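Local coordinates for acetamidase (Bacillus halodurans, PDB 2II1), which binds calcium ions and probably hydrolyses the carbon-nitrogen bond of linear amides, at residues G154-K159 with L280-F285; G190-C195 with S274-P279; C24-T29 with V207-E212. All coordinates share one frame; numbering follows the deposited sequence.

Contact 1: residues G154-K159 with L280-F285; sequences GNLDTK and LKTARF. With CA (calcium ion), chain E.
Thr158 lays its methyl CG2 over one face of the Arg284 guanidinium, and the closest approach falls just short of that group, with Thr158 CG2 3.5 Å from Arg284 CD. The two side chains slide past each other in opposite directions. Arg284 starts with CG wedged between backbone N and carbonyl carbon (chi1 58°) and then runs extended to NE, which carries the guanidinium up to the 154-159 turn. Its charge is met outside the pair: NH2 forms salt bridges with Asp160 and Asp189. Lys159 crosses nearby at about a right angle, its CG 4.1 Å from Arg284 NH2, while its ammonium pairs with Asp270 of the second subunit.

Farther along, Thr282 faces the turn. Its CB lies 3.8 Å from Leu156 O, and its CG2 methyl is 4.2 Å from Leu156 CD2. No hydrogen bond joins the two segments, so they meet through van der Waals contact; Thr282 OG1 bonds instead to Ser231 OG, and Thr158 OG1 to Ser274 OG.

The same turn holds a calcium ion on another flank. Asn155 OD1 binds it at 2.3 Å, Asp157 chelates it through both carboxylate oxygens, and two waters add to the shell that Asp182 shares. Asn155 ND2, hydrogen-bonded to Gly147 O, also donates to a calcium-bound water over 2.9 Å (ND2 to water O), so the amide is held from both the protein and the shell.

Strand 281-288 lies between strands 225-232 and 270-275 in the sheet: Thr282 and Arg284 face the calcium-binding turn, whereas Ala283 and Phe285 pack on helix 235-253.

Contact 2: residues G190-C195 with S274-P279; sequences GEILIC and SQIVNP
Gly190 exchanges two backbone hydrogen bonds with the end of strand 270-275, forming a single bridge to Gln275. Gly190 N donates to Ser274 O over 2.9 Å, and Ile276 N returns a bond of 3.1 Å to Gly190 O. Both are fairly straight at hydrogen, 157°, yet each donor stands above the acceptor's carbonyl plane, by 63° at Ser274 O. Gly190 O also receives a CA-H...O contact from Gln275.

Gln275 curls back on its own chain. With CG between backbone N and carbonyl carbon (chi1 56°) and a bend at chi2, OE1 accepts two backbone N-H groups, from Val277 N at 2.8 Å and Asn278 N at 2.9 Å. The Val277 donor lies nearly along the C=O axis, whereas that of Asn278 is tilted from the amide plane. The other end is engaged too, NE2 bonding to Leu280 O and Thr282 OG1. A leucine in its place would probably leave the Val277 and Asn278 amides without their shared acceptor, and Leu280 O without the NE2 donor.

Val277 fills the hollow of the type I turn 191-194: CG1 lies only 3.0 Å from Glu191 O, a tight fit, and CG2 3.4 Å from Glu191 OE1. Ile194 CD1 reaches Val277 CB at 3.9 Å. Asn278 ND2 donates to the calcium ligand Asp157, a second-shell bond.

The 190-195 loop, between strands 176-184 and 198-199, thus borders strand 270-275, an edge strand of the sheet within this chain, at its classic bulge, where Ser274 and Gln275 both face Thr282; Leu193 leans on strand 87-92, and Ile192 packs on Thr243 of the second subunit's helix 235-253.

Contact 3: residues C24-T29 with V207-E212; sequences CQSGDT and VNVKKE
Ser26 OG accepts the backbone N-H of Val209 over 2.9 Å in a nearly straight bond, 169° at hydrogen. The hydroxyl is carried there by an extended first torsion (chi1 -174°), and the Ser26 CB rests 4.0 Å from Val209 CG2. Two backbone bonds continue the join: Gly27 N donates to Val207 O at 2.6 Å, and Val207 N to Asp28 O at 3.0 Å. Asn208 OD1 comes within 3.1 Å of Gly27 CA, while its ND2 is held by Glu76. Cys24 SG faces Val207, whose side chain has two conformers, so the closeness of that approach is uncertain.

Behind these contacts stands the type II turn from Gln25 to Asp28, closed by Asp28 N bonding to Gln25 O. Asp28 OD2 adds a second tie, accepting Gln25 N at 3.1 Å from above its carboxylate plane. Gly27 takes a positive phi of 94° at the third position of the turn, where a side chain would collide with the preceding carbonyl O.

The turn passes the chain from strand 22-25, paired with 60-67, to strand 28-34, which lies between 3-5 and 201-210; Val207 and Val209 pack on Val66 of strand 60-67 and Leu75 of strand 74-84.

In the fold
Contacts 1 and 2 form one neighbourhood, their centres about 9 Å apart, and along the chain contact 2 is nested inside the loop that contact 1 closes. Consecutive strands 270-275 and 281-288 join them in one sheet. They also converge on the calcium site: contact 1 supplies two ligand residues, and the side chain of Glu191 in contact 2 is about 4 Å from a bound calcium ion. The side chain of Asn155 is about 6 Å from another bound calcium ion. Asp182, His184 and Glu198 form the second metal site. Contact 3 reaches the same nine-stranded sheet but stands apart from the metals, its centre about 24 Å from that of contact 1 and about 31 Å from that of contact 2.

Contact 1: residues G154-K159 with L280-F285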
# COMPACT_ATOMS: atom_id res chain seq x y z
N GLY A 154 -12.58 14.76 -3.79
CA GLY A 154 -13.66 13.90 -4.25
C GLY A 154 -13.56 12.49 -3.66
O GLY A 154 -13.18 12.33 -2.50
N ASN A 155 -13.84 11.48 -4.49
CA ASN A 155 -13.97 10.09 -4.07
C ASN A 155 -12.59 9.41 -3.84
O ASN A 155 -12.14 8.58 -4.64
CB ASN A 155 -14.80 9.34 -5.08
CG ASN A 155 -15.42 8.09 -4.53
OD1 ASN A 155 -15.37 7.82 -3.31
ND2 ASN A 155 -15.98 7.30 -5.42
N LEU A 156 -11.94 9.84 -2.76
CA LEU A 156 -10.54 9.45 -2.46
C LEU A 156 -10.47 8.09 -1.78
O LEU A 156 -9.44 7.41 -1.87
CB LEU A 156 -9.88 10.51 -1.54
CG LEU A 156 -9.57 11.91 -2.11
CD1 LEU A 156 -8.99 12.89 -1.11
CD2 LEU A 156 -8.61 11.83 -3.31
N ASP A 157 -11.55 7.71 -1.08
CA ASP A 157 -11.58 6.51 -0.25
C ASP A 157 -10.24 6.18 0.42
O ASP A 157 -9.66 5.11 0.23
CB ASP A 157 -12.17 5.34 -1.04
CG ASP A 157 -13.63 5.56 -1.38
OD1 ASP A 157 -14.34 6.24 -0.60
OD2 ASP A 157 -14.09 5.06 -2.42
N THR A 158 -9.79 7.13 1.24
CA THR A 158 -8.50 7.07 1.94
C THR A 158 -8.81 6.91 3.42
O THR A 158 -9.43 7.79 4.04
CB THR A 158 -7.65 8.34 1.60
OG1 THR A 158 -7.30 8.31 0.22
CG2 THR A 158 -6.38 8.46 2.42
N LYS A 159 -8.39 5.78 3.98
CA LYS A 159 -8.75 5.40 5.34
C LYS A 159 -8.05 6.23 6.41
O LYS A 159 -8.45 6.23 7.58
CB LYS A 159 -8.55 3.88 5.58
CG LYS A 159 -7.12 3.43 5.89
CD LYS A 159 -7.05 1.93 6.19
CE LYS A 159 -5.61 1.52 6.46
NZ LYS A 159 -5.43 0.09 6.85
N LEU A 280 -11.21 6.86 -11.16
CA LEU A 280 -9.79 7.04 -11.04
C LEU A 280 -9.35 6.28 -9.78
O LEU A 280 -10.13 6.13 -8.83
CB LEU A 280 -9.36 8.53 -11.09
CG LEU A 280 -9.62 9.34 -12.38
CD1 LEU A 280 -8.84 10.65 -12.41
CD2 LEU A 280 -9.27 8.53 -13.57
N LYS A 281 -8.15 5.73 -9.83
CA LYS A 281 -7.55 5.01 -8.72
C LYS A 281 -6.74 6.01 -7.85
O LYS A 281 -6.23 7.01 -8.35
CB LYS A 281 -6.66 3.86 -9.23
CG LYS A 281 -7.20 3.05 -10.41
CD LYS A 281 -8.47 2.33 -10.07
CE LYS A 281 -9.12 1.69 -11.32
NZ LYS A 281 -10.59 1.41 -11.07
N THR A 282 -6.62 5.75 -6.56
CA THR A 282 -5.95 6.71 -5.66
C THR A 282 -4.86 6.00 -4.86
O THR A 282 -5.08 4.90 -4.40
CB THR A 282 -6.93 7.34 -4.70
OG1 THR A 282 -7.97 7.97 -5.45
CG2 THR A 282 -6.24 8.38 -3.79
N ALA A 283 -3.72 6.66 -4.72
CA ALA A 283 -2.54 6.16 -4.01
C ALA A 283 -2.03 7.28 -3.14
O ALA A 283 -2.36 8.46 -3.38
CB ALA A 283 -1.46 5.75 -5.00
N ARG A 284 -1.27 6.93 -2.10
CA ARG A 284 -0.61 7.94 -1.24
C ARG A 284 0.79 7.56 -0.85
O ARG A 284 1.07 6.40 -0.57
CB ARG A 284 -1.42 8.31 0.03
CG ARG A 284 -1.76 7.19 0.97
CD ARG A 284 -3.03 7.51 1.76
NE ARG A 284 -3.20 6.57 2.88
CZ ARG A 284 -3.66 5.33 2.76
NH1 ARG A 284 -4.03 4.85 1.59
NH2 ARG A 284 -3.74 4.54 3.83
N PHE A 285 1.68 8.55 -0.85
CA PHE A 285 3.02 8.35 -0.30
C PHE A 285 3.10 9.00 1.07
O PHE A 285 2.81 10.20 1.20
CB PHE A 285 4.14 8.95 -1.18
CG PHE A 285 5.48 8.35 -0.88
CD1 PHE A 285 6.24 8.80 0.18
CD2 PHE A 285 5.91 7.25 -1.58
CE1 PHE A 285 7.43 8.18 0.50
CE2 PHE A 285 7.09 6.65 -1.29
CZ PHE A 285 7.87 7.13 -0.25
CA CA E . -16.27 6.04 -2.09
O HOH W 1 -16.38 4.79 -4.07
O HOH W 2 -17.22 4.02 -1.07

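Contact 2: residues G190-C195 with S274-P279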
# COMPACT_ATOMS: atom_id res chain seq x y z
N GLY A 190 -7.39 -0.20 -0.55
CA GLY A 190 -7.84 -0.86 -1.76
C GLY A 190 -9.35 -0.86 -1.97
O GLY A 190 -9.80 -0.84 -3.11
N GLU A 191 -10.13 -0.86 -0.90
CA GLU A 191 -11.60 -0.90 -1.05
C GLU A 191 -12.01 -1.90 -2.16
O GLU A 191 -12.84 -1.60 -3.03
CB GLU A 191 -12.13 0.48 -1.38
CG GLU A 191 -13.61 0.62 -1.10
CD GLU A 191 -14.15 1.98 -1.47
OE1 GLU A 191 -13.60 2.58 -2.43
OE2 GLU A 191 -15.12 2.43 -0.80
N ILE A 192 -11.41 -3.09 -2.10
CA ILE A 192 -11.37 -3.98 -3.27
C ILE A 192 -12.72 -4.51 -3.77
O ILE A 192 -12.85 -4.75 -4.95
CB ILE A 192 -10.34 -5.16 -3.12
CG1 ILE A 192 -10.73 -6.15 -1.99
CG2 ILE A 192 -8.93 -4.59 -2.96
CD1 ILE A 192 -11.77 -7.24 -2.40
N LEU A 193 -13.70 -4.67 -2.90
CA LEU A 193 -15.00 -5.17 -3.34
C LEU A 193 -15.76 -4.11 -4.17
O LEU A 193 -16.46 -4.47 -5.12
CB LEU A 193 -15.84 -5.65 -2.14
CG LEU A 193 -17.22 -6.27 -2.37
CD1 LEU A 193 -17.07 -7.55 -3.09
CD2 LEU A 193 -17.97 -6.50 -1.08
N ILE A 194 -15.57 -2.83 -3.81
CA ILE A 194 -16.28 -1.63 -4.37
C ILE A 194 -16.75 -0.68 -3.25
O ILE A 194 -16.95 0.50 -3.45
CB ILE A 194 -17.49 -1.95 -5.35
CG1 ILE A 194 -17.87 -0.72 -6.20
CG2 ILE A 194 -18.70 -2.54 -4.57
CD1 ILE A 194 -16.98 -0.49 -7.43
N CYS A 195 -16.89 -1.19 -2.04
CA CYS A 195 -17.41 -0.36 -0.98
C CYS A 195 -16.72 -0.66 0.34
O CYS A 195 -16.06 -1.70 0.50
CB CYS A 195 -18.91 -0.62 -0.88
SG CYS A 195 -19.37 -2.33 -0.50
N SER A 274 -4.96 3.66 -1.74
CA SER A 274 -6.18 4.12 -1.10
C SER A 274 -7.36 3.26 -1.53
O SER A 274 -8.01 2.66 -0.69
CB SER A 274 -6.48 5.60 -1.39
OG SER A 274 -5.61 6.45 -0.64
N GLN A 275 -7.63 3.25 -2.83
CA GLN A 275 -8.73 2.50 -3.41
C GLN A 275 -8.35 2.16 -4.83
O GLN A 275 -7.64 2.96 -5.45
CB GLN A 275 -10.04 3.33 -3.41
CG GLN A 275 -10.00 4.71 -4.11
CD GLN A 275 -10.15 4.63 -5.64
OE1 GLN A 275 -10.60 3.61 -6.18
NE2 GLN A 275 -9.77 5.71 -6.33
N ILE A 276 -8.84 1.03 -5.36
CA ILE A 276 -8.62 0.67 -6.78
C ILE A 276 -9.90 0.46 -7.59
O ILE A 276 -9.88 -0.16 -8.68
CB ILE A 276 -7.70 -0.58 -6.91
CG1 ILE A 276 -8.33 -1.83 -6.30
CG2 ILE A 276 -6.37 -0.32 -6.24
CD1 ILE A 276 -7.61 -3.12 -6.64
N VAL A 277 -11.01 1.00 -7.08
CA VAL A 277 -12.34 0.63 -7.61
C VAL A 277 -13.13 1.79 -8.25
O VAL A 277 -14.15 1.54 -8.87
CB VAL A 277 -13.21 -0.02 -6.50
CG1 VAL A 277 -12.59 -1.32 -6.05
CG2 VAL A 277 -13.40 0.94 -5.36
N ASN A 278 -12.65 3.03 -8.08
CA ASN A 278 -13.35 4.22 -8.58
C ASN A 278 -12.85 4.54 -9.99
O ASN A 278 -11.84 3.95 -10.42
CB ASN A 278 -13.18 5.38 -7.59
CG ASN A 278 -13.80 5.08 -6.24
OD1 ASN A 278 -14.80 4.33 -6.13
ND2 ASN A 278 -13.21 5.65 -5.18
N PRO A 279 -13.57 5.41 -10.75
CA PRO A 279 -13.14 5.72 -12.11
C PRO A 279 -11.72 6.25 -12.22
O PRO A 279 -11.08 6.08 -13.27
CB PRO A 279 -14.16 6.76 -12.57
CG PRO A 279 -15.36 6.44 -11.77
CD PRO A 279 -14.84 6.08 -10.43

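Contact 3: residues C24-T29 with V207-E212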
# COMPACT_ATOMS: atom_id res chain seq x y z
N CYS A 24 -18.74 30.15 6.31
CA CYS A 24 -18.00 30.32 7.56
C CYS A 24 -16.78 31.23 7.37
O CYS A 24 -16.47 31.66 6.27
CB CYS A 24 -17.57 28.96 8.13
SG CYS A 24 -16.29 28.15 7.22
N GLN A 25 -16.13 31.54 8.49
CA GLN A 25 -14.85 32.22 8.47
C GLN A 25 -13.78 31.16 8.70
O GLN A 25 -14.06 30.09 9.20
CB GLN A 25 -14.76 33.26 9.59
CG GLN A 25 -15.88 34.31 9.61
CD GLN A 25 -15.93 35.20 8.37
OE1 GLN A 25 -14.90 35.63 7.84
NE2 GLN A 25 -17.15 35.50 7.92
N SER A 26 -12.54 31.50 8.34
CA SER A 26 -11.39 30.68 8.69
C SER A 26 -11.38 30.44 10.21
O SER A 26 -11.57 31.37 11.00
CB SER A 26 -10.10 31.39 8.30
OG SER A 26 -8.98 30.54 8.51
N GLY A 27 -11.19 29.18 10.59
CA GLY A 27 -11.07 28.77 11.99
C GLY A 27 -12.36 28.33 12.63
O GLY A 27 -12.36 27.86 13.78
N ASP A 28 -13.47 28.45 11.91
CA ASP A 28 -14.75 28.00 12.44
C ASP A 28 -14.84 26.49 12.53
O ASP A 28 -14.20 25.77 11.73
CB ASP A 28 -15.91 28.55 11.61
CG ASP A 28 -16.20 30.02 11.90
OD1 ASP A 28 -15.53 30.61 12.76
OD2 ASP A 28 -17.11 30.59 11.25
N THR A 29 -15.57 26.02 13.53
CA THR A 29 -16.00 24.62 13.61
C THR A 29 -17.23 24.44 12.73
O THR A 29 -18.18 25.21 12.85
CB THR A 29 -16.36 24.20 15.04
OG1 THR A 29 -15.20 24.31 15.86
CG2 THR A 29 -16.83 22.74 15.09
N VAL A 207 -12.22 24.36 9.92
CA VAL A 207 -11.73 24.73 8.61
C VAL A 207 -10.85 25.99 8.68
O VAL A 207 -11.33 27.06 9.11
CB VAL A 207 -12.89 24.86 7.58
CG1 VAL A 207 -13.98 25.80 8.09
CG2 VAL A 207 -12.35 25.31 6.22
N ASN A 208 -9.58 25.87 8.26
CA ASN A 208 -8.66 27.01 8.21
C ASN A 208 -8.27 27.33 6.79
O ASN A 208 -8.16 26.43 5.95
CB ASN A 208 -7.40 26.78 9.04
CG ASN A 208 -7.70 26.49 10.48
OD1 ASN A 208 -8.54 27.14 11.10
ND2 ASN A 208 -7.02 25.50 11.03
N VAL A 209 -8.10 28.62 6.52
CA VAL A 209 -7.66 29.08 5.20
C VAL A 209 -6.17 29.32 5.33
O VAL A 209 -5.72 29.96 6.30
CB VAL A 209 -8.38 30.35 4.76
CG1 VAL A 209 -7.72 30.92 3.49
CG2 VAL A 209 -9.83 30.06 4.52
N LYS A 210 -5.41 28.74 4.41
CA LYS A 210 -3.97 28.92 4.36
C LYS A 210 -3.67 29.63 3.05
O LYS A 210 -4.10 29.21 1.99
CB LYS A 210 -3.20 27.60 4.46
CG LYS A 210 -3.34 26.87 5.79
CD LYS A 210 -2.72 27.65 6.96
CE LYS A 210 -3.68 27.71 8.15
NZ LYS A 210 -3.63 29.03 8.88
N LYS A 211 -2.93 30.73 3.15
CA LYS A 211 -2.71 31.61 2.03
C LYS A 211 -1.56 31.19 1.14
O LYS A 211 -1.47 31.65 0.00
CB LYS A 211 -2.54 33.05 2.53
CG LYS A 211 -3.85 33.59 3.06
CD LYS A 211 -4.70 34.08 1.90
CE LYS A 211 -6.17 34.24 2.23
NZ LYS A 211 -6.95 34.52 0.98
N GLU A 212 -0.69 30.30 1.63
CA GLU A 212 0.34 29.76 0.78
C GLU A 212 0.16 28.27 0.64
O GLU A 212 0.08 27.54 1.64
CB GLU A 212 1.75 30.06 1.29
CG GLU A 212 2.78 30.16 0.14
CD GLU A 212 4.13 29.56 0.47
OE1 GLU A 212 4.68 29.90 1.54
OE2 GLU A 212 4.64 28.74 -0.34